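Local coordinates for protein putative sarcosine dimethylglycine methyltransferase (Galdieria sulphuraria, PDB 2O57) that is of unconfirmed function but probably methylates sarcosine and dimethylglycine, with S-adenosylmethionine as the methyl donor, at residues A[72-77]-A[180-185]; A[98-101]-A[107-110]; A[87-92]-A[158-163]; A[243-248]-A[270-275]; A[135-140]-A[144-149]. One frame throughout, in Å; residues are numbered along the deposited sequence. Where two conformers were deposited one is given.

Interaction 1 (A[72-77]-A[180-185]); sequences SELAMT and RGVMAI
The last turn of helix 59-76 lies against the start of strand 181-190, with the CA atoms of Leu74 and Ala184 6.5 Å apart and those of Thr77 and Val182 7.6 Å apart. Val182 and Ala184 point their side chains at the helix, and Leu74 meets both chiefly with one methyl: its CD1 is 3.5 Å from Val182 CG1 and 3.9 Å from Ala184 CB. A chi1 of -158° turns the leucine branch beside its own carbonyl carbon, and its side chain runs past that of Val182, pointing the other way. Thr77 instead approaches Val182 tip to tip, OG1 lying 3.6 Å from Val182 CG2. The same OG1 donates a hydrogen bond of 2.8 Å to Leu74 O, in the carbonyl plane, with a C=O...OG1 angle of 147° at Leu74 O. Leu74 O also accepts from Thr77 N at 3.1 Å, a double grip at the end of the helix. Glu73 forms salt bridges with Arg230 and, at the dimer interface, with Arg234 of the second subunit. No hydrogen bond joins the two segments: apart from the Thr77 hydroxyl, the helix meets the strand through methyl groups, and that hydroxyl spends its proton within its own segment.

Interaction 2 (A[98-101]-A[107-110]); sequences RFLV and SIDC
A beta-alpha-beta crossover of the Rossmann-like methyltransferase fold, made of strand 85-89, helix 95-104 and strand 107-112, brings Leu100 and Val101 of the helix onto Ile108 of the strand that follows. The chain reverses within five residues, and the CA atoms of Val101 and Ser107 are 6.2 Å apart. Ile108 is the strand residue that does the touching, and it uses two successive carbons. Its CG1 lies 3.8 Å from Val101 CG2, the two side chains running past one another head to tail; its CD1 lies 4.0 Å from Leu100 CD1, the isoleucine standing nearly perpendicular to the leucine branch. The torsions explain this division of labour: chi1 of -57° sets CG1 beside the backbone N, and chi2 of -76° folds CD1 round toward the leucine. Val101 contributes CG2, the branch lying beside its own backbone N. Around this core, Leu100 also rests on Ala71 of helix 59-76, and Val101 on Ile134 of the adjoining strand. The next strand residue, Asp109, has a different role, with a salt bridge to Lys85 and hydrogen bonds to Thr135 and Tyr151. All three touching residues are buried and no polar atom takes part across the contact, so helix and strand are held by dispersion and by exclusion of water, with shape rather than directional bonding setting their spacing.

Interaction 3 (A[87-92]-A[158-163]); sequences LDLGAG and DAFLHS
Ala159 is where the loop 158-163 first meets Leu89 and Gly90, just after Asp158, whose carboxylate bonds to Thr186, Trp286 and the backbone N of Val47. The CA atoms of Ala159 and Gly90 are 5.3 Å apart, and the alanine methyl lies between them: Ala159 CB is 3.5 Å from Leu89 O and 4.0 Å from Gly90 CA. A beta carbon on Gly90 would collide with this methyl, and the backbone angles (phi 89°) themselves call for glycine, since it would also press on the preceding carbonyl O. Phe160 follows and turns back toward the strand end, chi1 of -78° setting its ring beside the backbone N. Leu89 CD1 comes to the ring edge, near its plane, 4.1 Å from Phe160 CE1. Phe170 of helix 166-176 packs edge-to-face with the same ring. The loop then closes on itself, Ser163 N bonding to Phe160 O at 3.0 Å. This is the carboxyl end of strand 85-89, where the strand residues of LDLGAG give way at Gly90 to a glycine-rich turn consistent with the S-adenosylmethionine-binding motif of class I methyltransferases. No hydrogen bond crosses between the segments, and Leu89 O is satisfied by Ser156 OG. Strand end and loop touch through a methyl lying on a carbonyl oxygen and a leucine methyl at an aromatic edge, a close approach that the absence of a beta carbon at Gly90 allows.

Interaction 4 (A[243-248]-A[270-275]); sequences SKVKAE and RGLEHW
Helices 235-251 and 262-280 run antiparallel here, the axes of segments 243-248 and 270-275 approaching to 9.5 Å at an angle of 159°, with the CA atoms of Lys246 and Leu272 6.4 Å apart. This helix pair is part of the helical insertion between strands 226-233 and 284-293 of the methyltransferase fold. Leu272 carries the contact. Its CD1 lies 3.6 Å from Lys246 CA and 3.8 Å from Lys246 CB, pressed against the neighbouring helix backbone, and the same CD1 is 4.1 Å from Val245 CG1. The valine side chain is set roughly square to that of the leucine. Val245 also touches Phe35 and Tyr36 of helix 27-40; Trp275, about one turn after Leu272, stacks on Tyr242. Toward the surface the contact changes character: Lys246 CD lies 3.8 Å from Glu273 CG, aliphatic carbon on aliphatic carbon. The lysine starts out extended and then bends twice, at chi3 (70°) and chi4 (79°), while the glutamate stays extended beyond CG. Their opposite charges are near each other but not in contact, Lys246 NZ remaining 4.6 Å from Glu273 OE2.

Interaction 5 (A[135-140]-A[144-149]); sequences TVKYGS and IPCEDN
The pyrrolidine ring of Pro145 presents its CG corner to the peptide carbonyl of Tyr138, with CG 4.2 Å from Tyr138 O; no ring stack is made across this contact, and the CB of Tyr138 points away from 144-149. Next to Tyr138, Gly139 has phi 162° and psi -170°, angles at which a beta carbon would press on the preceding carbonyl O. The backbones come nearest at Ser140 and Ile144, whose CA atoms are 6.0 Å apart. There Ser140 O and Ile144 N lie within 3.4 Å, but the angle is too poor for a hydrogen bond. Ile144 N bonds instead to Glu172 OE1, while the side-chain OG of Ser140 bonds to Leu142 N. Pro145 is the centre of an inverse gamma turn, marked by a weak bond of 2.8 Å from Cys146 N to Ile144 O. This turn lies in the connection that leaves strand 134-138, the outermost strand on its side of the sheet within the chain, and leads to strand 151-157. From strand 134-138 Lys137 sends its chain toward the loop, nearly straight through chi2 and chi3, until CD comes 4.3 Å from Cys146 SG; the cysteine was modelled in two conformers, so this loose approach is doubtful. Farther along, Arg175 of helix 166-176 fastens the loop, with a hydrogen bond to Cys146 O and a salt bridge to Asp148.

In the fold
Interactions 1, 2, 3 and 5 all reach one mixed sheet, whereas interaction 4 pairs two helices on the opposite side of the chain's centre from 1, 2 and 5. Interactions 1 and 2 are buried, without hydrogen bonds across their segments; 2 is wholly apolar, 1 adds a threonine hydroxyl. The centre of interaction 3 is about 5 Å from the centre of the chain. Interaction 4 is partly buried, a leucine core edged by a lysine-glutamate pair; interaction 5, at the surface, is loose. Phe160 of interaction 3 packs on Ile185 and Met183 of interaction 1, and Leu161 on Trp275 of interaction 4. Interactions 2 and 5 lie on neighbouring strands, linked by a probable hydrogen bond of Asp109 with Thr135.

Interaction 1 (A[72-77]-A[180-185])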
# COMPACT_ATOMS: atom_id res chain seq x y z
N SER A 72 7.18 1.20 9.26
CA SER A 72 7.91 2.06 8.34
C SER A 72 7.03 3.17 7.76
O SER A 72 7.47 4.30 7.65
CB SER A 72 8.57 1.21 7.23
OG SER A 72 9.28 2.04 6.33
N GLU A 73 5.77 2.84 7.43
CA GLU A 73 4.83 3.82 6.88
C GLU A 73 4.58 4.88 7.96
O GLU A 73 4.70 6.07 7.70
CB GLU A 73 3.51 3.14 6.43
CG GLU A 73 3.68 2.12 5.25
CD GLU A 73 3.90 2.77 3.91
OE1 GLU A 73 3.70 4.01 3.80
OE2 GLU A 73 4.26 2.06 2.96
N LEU A 74 4.31 4.44 9.18
CA LEU A 74 4.09 5.33 10.31
C LEU A 74 5.32 6.21 10.59
O LEU A 74 5.18 7.40 10.86
CB LEU A 74 3.74 4.51 11.55
CG LEU A 74 2.99 5.19 12.69
CD1 LEU A 74 1.79 6.01 12.20
CD2 LEU A 74 2.51 4.09 13.68
N ALA A 75 6.52 5.63 10.54
CA ALA A 75 7.76 6.38 10.82
C ALA A 75 7.98 7.54 9.84
O ALA A 75 8.48 8.63 10.22
CB ALA A 75 8.97 5.44 10.83
N MSE A 76 7.60 7.32 8.57
CA MSE A 76 7.73 8.35 7.52
C MSE A 76 6.88 9.59 7.86
O MSE A 76 7.18 10.68 7.37
CB MSE A 76 7.35 7.80 6.12
CG MSE A 76 8.29 6.70 5.60
SE MSE A 76 10.01 7.42 5.17
CE MSE A 76 9.65 7.94 3.33
N THR A 77 5.85 9.45 8.70
CA THR A 77 5.04 10.63 9.09
C THR A 77 5.65 11.47 10.22
O THR A 77 5.10 12.52 10.57
CB THR A 77 3.56 10.24 9.49
OG1 THR A 77 3.54 9.63 10.79
CG2 THR A 77 2.90 9.32 8.41
N ARG A 180 -2.83 16.70 14.63
CA ARG A 180 -1.75 16.22 13.75
C ARG A 180 -1.20 14.86 14.15
O ARG A 180 -0.25 14.39 13.55
CB ARG A 180 -0.65 17.26 13.55
CG ARG A 180 -1.16 18.62 13.02
CD ARG A 180 -0.01 19.50 12.45
NE ARG A 180 0.66 18.84 11.30
CZ ARG A 180 0.15 18.71 10.07
NH1 ARG A 180 -1.08 19.13 9.77
NH2 ARG A 180 0.86 18.11 9.13
N GLY A 181 -1.81 14.22 15.15
CA GLY A 181 -1.57 12.80 15.42
C GLY A 181 -1.91 11.91 14.24
O GLY A 181 -2.73 12.26 13.40
N VAL A 182 -1.27 10.73 14.17
CA VAL A 182 -1.40 9.90 12.99
C VAL A 182 -1.94 8.53 13.40
O VAL A 182 -1.51 7.98 14.43
CB VAL A 182 -0.03 9.79 12.22
CG1 VAL A 182 -0.11 8.76 11.05
CG2 VAL A 182 0.36 11.15 11.61
N MSE A 183 -2.87 7.98 12.62
CA MSE A 183 -3.34 6.64 12.91
C MSE A 183 -2.99 5.69 11.77
O MSE A 183 -3.31 5.98 10.61
CB MSE A 183 -4.85 6.63 13.11
CG MSE A 183 -5.40 5.19 13.23
SE MSE A 183 -7.13 5.03 14.10
CE MSE A 183 -8.23 5.72 12.75
N ALA A 184 -2.42 4.55 12.11
CA ALA A 184 -2.14 3.50 11.12
C ALA A 184 -3.00 2.27 11.44
O ALA A 184 -2.93 1.74 12.56
CB ALA A 184 -0.64 3.14 11.09
N ILE A 185 -3.81 1.83 10.48
CA ILE A 185 -4.67 0.65 10.68
C ILE A 185 -4.52 -0.34 9.56
O ILE A 185 -4.11 0.02 8.42
CB ILE A 185 -6.18 0.99 10.83
CG1 ILE A 185 -6.79 1.53 9.50
CG2 ILE A 185 -6.39 1.97 11.96
CD1 ILE A 185 -8.34 1.60 9.54

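Interaction 2 (A[98-101]-A[107-110])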
# COMPACT_ATOMS: atom_id res chain seq x y z
N ARG A 98 5.36 -4.31 22.12
CA ARG A 98 6.75 -4.62 22.42
C ARG A 98 7.68 -4.36 21.23
O ARG A 98 8.75 -3.78 21.42
CB ARG A 98 6.93 -6.06 22.95
CG ARG A 98 6.40 -6.16 24.42
CD ARG A 98 6.53 -7.57 24.98
NE ARG A 98 5.71 -8.56 24.25
CZ ARG A 98 4.42 -8.82 24.47
NH1 ARG A 98 3.75 -8.14 25.40
NH2 ARG A 98 3.80 -9.78 23.73
N PHE A 99 7.26 -4.77 20.02
CA PHE A 99 8.01 -4.46 18.77
C PHE A 99 8.28 -2.94 18.61
O PHE A 99 9.42 -2.51 18.38
CB PHE A 99 7.22 -5.00 17.57
CG PHE A 99 7.74 -4.55 16.23
CD1 PHE A 99 8.80 -5.21 15.62
CD2 PHE A 99 7.13 -3.49 15.55
CE1 PHE A 99 9.27 -4.80 14.37
CE2 PHE A 99 7.58 -3.07 14.29
CZ PHE A 99 8.64 -3.73 13.70
N LEU A 100 7.23 -2.13 18.75
CA LEU A 100 7.40 -0.68 18.58
C LEU A 100 8.28 -0.02 19.68
O LEU A 100 9.08 0.90 19.41
CB LEU A 100 6.02 -0.01 18.50
CG LEU A 100 5.15 -0.36 17.29
CD1 LEU A 100 3.82 0.36 17.49
CD2 LEU A 100 5.82 0.12 15.99
N VAL A 101 8.09 -0.47 20.92
CA VAL A 101 8.86 0.06 22.04
C VAL A 101 10.36 -0.27 21.84
O VAL A 101 11.20 0.64 21.91
CB VAL A 101 8.33 -0.46 23.42
CG1 VAL A 101 9.31 -0.10 24.58
CG2 VAL A 101 6.91 0.09 23.68
N SER A 107 6.30 5.04 23.93
CA SER A 107 5.47 4.42 24.95
C SER A 107 4.13 4.02 24.34
O SER A 107 3.58 4.75 23.51
CB SER A 107 5.25 5.41 26.09
OG SER A 107 6.49 5.73 26.72
N ILE A 108 3.60 2.87 24.74
CA ILE A 108 2.36 2.34 24.17
C ILE A 108 1.36 2.01 25.27
O ILE A 108 1.68 1.27 26.20
CB ILE A 108 2.60 1.04 23.35
CG1 ILE A 108 3.63 1.25 22.20
CG2 ILE A 108 1.28 0.48 22.80
CD1 ILE A 108 3.08 2.00 21.03
N ASP A 109 0.13 2.52 25.12
CA ASP A 109 -0.98 2.02 25.93
C ASP A 109 -1.75 1.03 25.06
O ASP A 109 -2.17 1.37 23.96
CB ASP A 109 -1.93 3.14 26.34
CG ASP A 109 -1.29 4.13 27.31
OD1 ASP A 109 -0.32 3.78 28.00
OD2 ASP A 109 -1.78 5.24 27.40
N CYS A 110 -1.97 -0.18 25.59
CA CYS A 110 -2.73 -1.20 24.88
C CYS A 110 -4.16 -1.16 25.38
O CYS A 110 -4.39 -1.08 26.60
CB CYS A 110 -2.11 -2.60 25.13
SG CYS A 110 -0.46 -2.83 24.52

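Interaction 3 (A[87-92]-A[158-163])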
# COMPACT_ATOMS: atom_id res chain seq x y z
N LEU A 87 -1.30 4.53 21.15
CA LEU A 87 -2.40 3.72 21.61
C LEU A 87 -2.56 2.53 20.67
O LEU A 87 -2.70 2.70 19.42
CB LEU A 87 -3.67 4.58 21.64
CG LEU A 87 -4.97 3.84 21.93
CD1 LEU A 87 -4.93 3.17 23.36
CD2 LEU A 87 -6.20 4.72 21.70
N ASP A 88 -2.52 1.32 21.23
CA ASP A 88 -2.70 0.13 20.38
C ASP A 88 -4.11 -0.40 20.60
O ASP A 88 -4.42 -0.92 21.68
CB ASP A 88 -1.66 -0.97 20.66
CG ASP A 88 -1.80 -2.19 19.72
OD1 ASP A 88 -2.85 -2.38 19.04
OD2 ASP A 88 -0.84 -2.96 19.68
N LEU A 89 -4.96 -0.23 19.58
CA LEU A 89 -6.35 -0.65 19.64
C LEU A 89 -6.47 -2.11 19.18
O LEU A 89 -6.25 -2.43 18.01
CB LEU A 89 -7.23 0.30 18.80
CG LEU A 89 -7.46 1.72 19.32
CD1 LEU A 89 -8.30 2.49 18.33
CD2 LEU A 89 -8.22 1.70 20.68
N GLY A 90 -6.76 -2.99 20.11
CA GLY A 90 -6.89 -4.42 19.80
C GLY A 90 -5.53 -5.07 19.95
O GLY A 90 -5.11 -5.86 19.11
N ALA A 91 -4.83 -4.75 21.04
CA ALA A 91 -3.43 -5.10 21.18
C ALA A 91 -3.07 -6.61 21.32
O ALA A 91 -1.91 -6.99 21.23
CB ALA A 91 -2.85 -4.29 22.33
N GLY A 92 -4.06 -7.46 21.62
CA GLY A 92 -3.86 -8.91 21.78
C GLY A 92 -2.91 -9.14 22.93
O GLY A 92 -3.10 -8.61 24.01
N ASP A 158 -5.98 -5.32 12.32
CA ASP A 158 -7.05 -6.32 12.08
C ASP A 158 -8.07 -6.38 13.21
O ASP A 158 -8.72 -7.39 13.42
CB ASP A 158 -6.43 -7.72 11.84
CG ASP A 158 -5.44 -7.72 10.66
OD1 ASP A 158 -5.43 -6.74 9.87
OD2 ASP A 158 -4.71 -8.72 10.52
N ALA A 159 -8.23 -5.28 13.93
CA ALA A 159 -9.16 -5.23 15.06
C ALA A 159 -10.53 -4.64 14.73
O ALA A 159 -11.52 -4.97 15.39
CB ALA A 159 -8.53 -4.45 16.19
N PHE A 160 -10.58 -3.70 13.79
CA PHE A 160 -11.83 -2.95 13.49
C PHE A 160 -12.87 -3.88 12.85
O PHE A 160 -14.07 -3.64 12.97
CB PHE A 160 -11.55 -1.79 12.51
CG PHE A 160 -10.91 -0.53 13.14
CD1 PHE A 160 -10.21 -0.56 14.37
CD2 PHE A 160 -11.02 0.68 12.47
CE1 PHE A 160 -9.62 0.61 14.89
CE2 PHE A 160 -10.44 1.84 12.97
CZ PHE A 160 -9.74 1.81 14.20
N LEU A 161 -12.40 -4.96 12.20
CA LEU A 161 -13.26 -5.97 11.57
C LEU A 161 -14.47 -6.34 12.44
O LEU A 161 -15.60 -6.42 11.94
CB LEU A 161 -12.45 -7.26 11.21
CG LEU A 161 -13.22 -8.49 10.67
CD1 LEU A 161 -13.84 -8.17 9.34
CD2 LEU A 161 -12.30 -9.69 10.50
N HIS A 162 -14.23 -6.58 13.72
CA HIS A 162 -15.25 -7.10 14.64
C HIS A 162 -16.09 -6.02 15.32
O HIS A 162 -17.14 -6.30 15.94
CB HIS A 162 -14.56 -7.97 15.68
CG HIS A 162 -13.69 -9.03 15.08
ND1 HIS A 162 -14.22 -10.08 14.35
CD2 HIS A 162 -12.35 -9.20 15.07
CE1 HIS A 162 -13.23 -10.87 13.94
NE2 HIS A 162 -12.09 -10.35 14.36
N SER A 163 -15.65 -4.77 15.20
CA SER A 163 -16.33 -3.69 15.84
C SER A 163 -17.61 -3.33 15.11
O SER A 163 -17.59 -3.06 13.90
CB SER A 163 -15.42 -2.47 15.88
OG SER A 163 -15.83 -1.60 16.89

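Interaction 4 (A[243-248]-A[270-275])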
# COMPACT_ATOMS: atom_id res chain seq x y z
N SER A 243 -4.87 -18.99 3.39
CA SER A 243 -4.44 -20.31 2.87
C SER A 243 -3.35 -20.94 3.77
O SER A 243 -3.41 -22.14 4.12
CB SER A 243 -3.91 -20.17 1.42
OG SER A 243 -4.96 -19.73 0.57
N LYS A 244 -2.34 -20.14 4.15
CA LYS A 244 -1.28 -20.65 5.04
C LYS A 244 -1.82 -20.99 6.44
O LYS A 244 -1.43 -22.01 7.04
CB LYS A 244 -0.16 -19.62 5.18
CG LYS A 244 0.56 -19.29 3.84
CD LYS A 244 1.49 -20.37 3.42
CE LYS A 244 2.68 -20.43 4.35
NZ LYS A 244 3.63 -21.48 3.95
N VAL A 245 -2.69 -20.15 6.98
CA VAL A 245 -3.28 -20.46 8.28
C VAL A 245 -4.10 -21.76 8.22
O VAL A 245 -4.02 -22.62 9.15
CB VAL A 245 -4.13 -19.30 8.82
CG1 VAL A 245 -4.85 -19.75 10.10
CG2 VAL A 245 -3.24 -18.07 9.13
N LYS A 246 -4.86 -21.95 7.13
CA LYS A 246 -5.62 -23.20 6.97
C LYS A 246 -4.71 -24.42 6.91
O LYS A 246 -5.04 -25.47 7.47
CB LYS A 246 -6.53 -23.15 5.74
CG LYS A 246 -7.51 -24.33 5.67
CD LYS A 246 -8.56 -24.18 4.52
CE LYS A 246 -7.87 -24.35 3.21
NZ LYS A 246 -7.66 -25.83 2.96
N ALA A 247 -3.58 -24.29 6.20
CA ALA A 247 -2.60 -25.37 6.11
C ALA A 247 -2.05 -25.71 7.51
O ALA A 247 -1.91 -26.87 7.86
CB ALA A 247 -1.44 -24.96 5.15
N GLU A 248 -1.71 -24.68 8.29
CA GLU A 248 -1.23 -24.90 9.67
C GLU A 248 -2.28 -25.54 10.58
O GLU A 248 -1.96 -26.41 11.41
CB GLU A 248 -0.72 -23.58 10.29
CG GLU A 248 0.05 -23.83 11.60
CD GLU A 248 1.42 -24.49 11.38
OE1 GLU A 248 1.93 -24.54 10.23
OE2 GLU A 248 1.98 -24.99 12.36
N ARG A 270 -13.88 -23.88 7.58
CA ARG A 270 -14.90 -23.31 6.69
C ARG A 270 -14.79 -21.80 6.58
O ARG A 270 -14.84 -21.26 5.48
CB ARG A 270 -16.32 -23.71 7.10
CG ARG A 270 -16.62 -25.15 6.76
CD ARG A 270 -18.06 -25.47 7.05
NE ARG A 270 -18.29 -25.64 8.48
CZ ARG A 270 -18.27 -26.82 9.10
NH1 ARG A 270 -18.02 -27.94 8.41
NH2 ARG A 270 -18.51 -26.87 10.41
N GLY A 271 -14.66 -21.11 7.73
CA GLY A 271 -14.45 -19.66 7.74
C GLY A 271 -13.22 -19.22 6.97
O GLY A 271 -13.25 -18.25 6.20
N LEU A 272 -12.12 -19.94 7.15
CA LEU A 272 -10.89 -19.67 6.38
C LEU A 272 -11.16 -19.79 4.89
O LEU A 272 -10.79 -18.89 4.12
CB LEU A 272 -9.74 -20.59 6.81
CG LEU A 272 -9.24 -20.34 8.28
CD1 LEU A 272 -8.29 -21.45 8.70
CD2 LEU A 272 -8.62 -18.95 8.45
N GLU A 273 -11.83 -20.86 4.48
CA GLU A 273 -12.15 -21.07 3.07
C GLU A 273 -12.95 -19.89 2.49
O GLU A 273 -12.77 -19.52 1.32
CB GLU A 273 -12.93 -22.37 2.90
CG GLU A 273 -12.05 -23.61 3.02
CD GLU A 273 -12.84 -24.90 3.28
OE1 GLU A 273 -14.09 -24.85 3.35
OE2 GLU A 273 -12.21 -25.97 3.44
N HIS A 274 -13.85 -19.31 3.30
CA HIS A 274 -14.67 -18.17 2.86
C HIS A 274 -13.81 -16.94 2.59
O HIS A 274 -14.05 -16.22 1.62
CB HIS A 274 -15.74 -17.80 3.90
CG HIS A 274 -16.91 -18.73 3.92
ND1 HIS A 274 -17.48 -19.24 2.77
CD2 HIS A 274 -17.65 -19.21 4.96
CE1 HIS A 274 -18.48 -20.04 3.11
NE2 HIS A 274 -18.61 -20.03 4.42
N TRP A 275 -12.82 -16.67 3.45
CA TRP A 275 -11.92 -15.56 3.21
C TRP A 275 -11.13 -15.79 1.93
O TRP A 275 -10.98 -14.88 1.14
CB TRP A 275 -10.93 -15.36 4.37
CG TRP A 275 -11.55 -14.64 5.54
CD1 TRP A 275 -11.86 -15.18 6.75
CD2 TRP A 275 -11.90 -13.25 5.62
NE1 TRP A 275 -12.38 -14.22 7.58
CE2 TRP A 275 -12.44 -13.03 6.91
CE3 TRP A 275 -11.82 -12.17 4.72
CZ2 TRP A 275 -12.90 -11.78 7.33
CZ3 TRP A 275 -12.29 -10.91 5.14
CH2 TRP A 275 -12.81 -10.73 6.45

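Interaction 5 (A[135-140]-A[144-149])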
# COMPACT_ATOMS: atom_id res chain seq x y z
N THR A 135 1.53 0.07 28.99
CA THR A 135 0.44 -0.14 29.92
C THR A 135 -0.65 -0.93 29.24
O THR A 135 -0.84 -0.83 28.04
CB THR A 135 -0.13 1.17 30.49
OG1 THR A 135 -0.85 1.84 29.46
CG2 THR A 135 0.95 2.06 30.98
N VAL A 136 -1.38 -1.72 30.00
CA VAL A 136 -2.41 -2.53 29.39
C VAL A 136 -3.71 -2.16 30.08
O VAL A 136 -3.83 -2.29 31.31
CB VAL A 136 -2.14 -4.08 29.58
CG1 VAL A 136 -3.22 -4.89 28.88
CG2 VAL A 136 -0.76 -4.49 29.05
N LYS A 137 -4.70 -1.74 29.28
CA LYS A 137 -6.01 -1.32 29.80
C LYS A 137 -7.10 -2.18 29.15
O LYS A 137 -6.98 -2.56 27.99
CB LYS A 137 -6.26 0.16 29.47
CG LYS A 137 -5.07 1.13 29.74
CD LYS A 137 -5.27 2.45 28.93
CE LYS A 137 -4.15 3.50 29.21
NZ LYS A 137 -4.23 4.18 30.55
N TYR A 138 -8.11 -2.55 29.93
CA TYR A 138 -9.27 -3.24 29.45
C TYR A 138 -10.26 -2.20 28.94
O TYR A 138 -10.43 -1.15 29.56
CB TYR A 138 -9.93 -4.05 30.57
CG TYR A 138 -11.30 -4.59 30.24
CD1 TYR A 138 -11.44 -5.83 29.61
CD2 TYR A 138 -12.47 -3.88 30.57
CE1 TYR A 138 -12.69 -6.35 29.31
CE2 TYR A 138 -13.73 -4.40 30.27
CZ TYR A 138 -13.83 -5.64 29.64
OH TYR A 138 -15.06 -6.19 29.33
N GLY A 139 -10.87 -2.48 27.79
CA GLY A 139 -11.99 -1.68 27.36
C GLY A 139 -12.34 -1.81 25.90
O GLY A 139 -11.83 -2.69 25.17
N SER A 140 -13.23 -0.90 25.49
CA SER A 140 -13.90 -0.93 24.19
C SER A 140 -13.43 0.26 23.35
O SER A 140 -13.21 1.34 23.91
CB SER A 140 -15.39 -0.81 24.46
OG SER A 140 -16.10 -0.48 23.29
N ILE A 144 -13.04 4.70 24.59
CA ILE A 144 -11.63 4.61 24.92
C ILE A 144 -11.45 5.31 26.27
O ILE A 144 -11.82 6.48 26.41
CB ILE A 144 -10.73 5.21 23.80
CG1 ILE A 144 -11.00 4.49 22.45
CG2 ILE A 144 -9.28 5.14 24.23
CD1 ILE A 144 -10.20 5.09 21.22
N PRO A 145 -10.94 4.57 27.29
CA PRO A 145 -10.92 5.08 28.65
C PRO A 145 -9.73 6.01 28.83
O PRO A 145 -8.82 5.71 29.61
CB PRO A 145 -10.77 3.81 29.51
CG PRO A 145 -9.92 2.89 28.64
CD PRO A 145 -10.38 3.20 27.19
N CYS A 146 -9.70 7.11 28.07
CA CYS A 146 -8.57 8.04 28.02
C CYS A 146 -9.12 9.47 27.76
O CYS A 146 -10.19 9.60 27.15
CB CYS A 146 -7.58 7.61 26.91
SG CYS A 146 -7.03 5.78 26.82
N GLU A 147 -8.36 10.51 28.15
CA GLU A 147 -8.72 11.92 27.88
C GLU A 147 -8.60 12.30 26.37
O GLU A 147 -7.90 11.63 25.62
CB GLU A 147 -7.80 12.87 28.64
CG GLU A 147 -7.69 12.66 30.13
CD GLU A 147 -7.16 13.92 30.83
OE1 GLU A 147 -6.24 13.81 31.68
OE2 GLU A 147 -7.68 15.03 30.51
N ASP A 148 -9.26 13.39 25.97
CA ASP A 148 -9.09 13.97 24.63
C ASP A 148 -7.64 14.37 24.40
O ASP A 148 -6.96 14.77 25.35
CB ASP A 148 -9.92 15.23 24.46
CG ASP A 148 -11.40 15.00 24.64
OD1 ASP A 148 -11.80 13.91 25.11
OD2 ASP A 148 -12.17 15.90 24.28
N ASN A 149 -7.19 14.27 23.15
CA ASN A 149 -5.89 14.76 22.75
C ASN A 149 -4.74 14.15 23.54
O ASN A 149 -3.87 14.89 23.98
CB ASN A 149 -5.83 16.29 22.85
CG ASN A 149 -6.89 16.95 22.04
OD1 ASN A 149 -7.04 16.65 20.85
ND2 ASN A 149 -7.67 17.84 22.68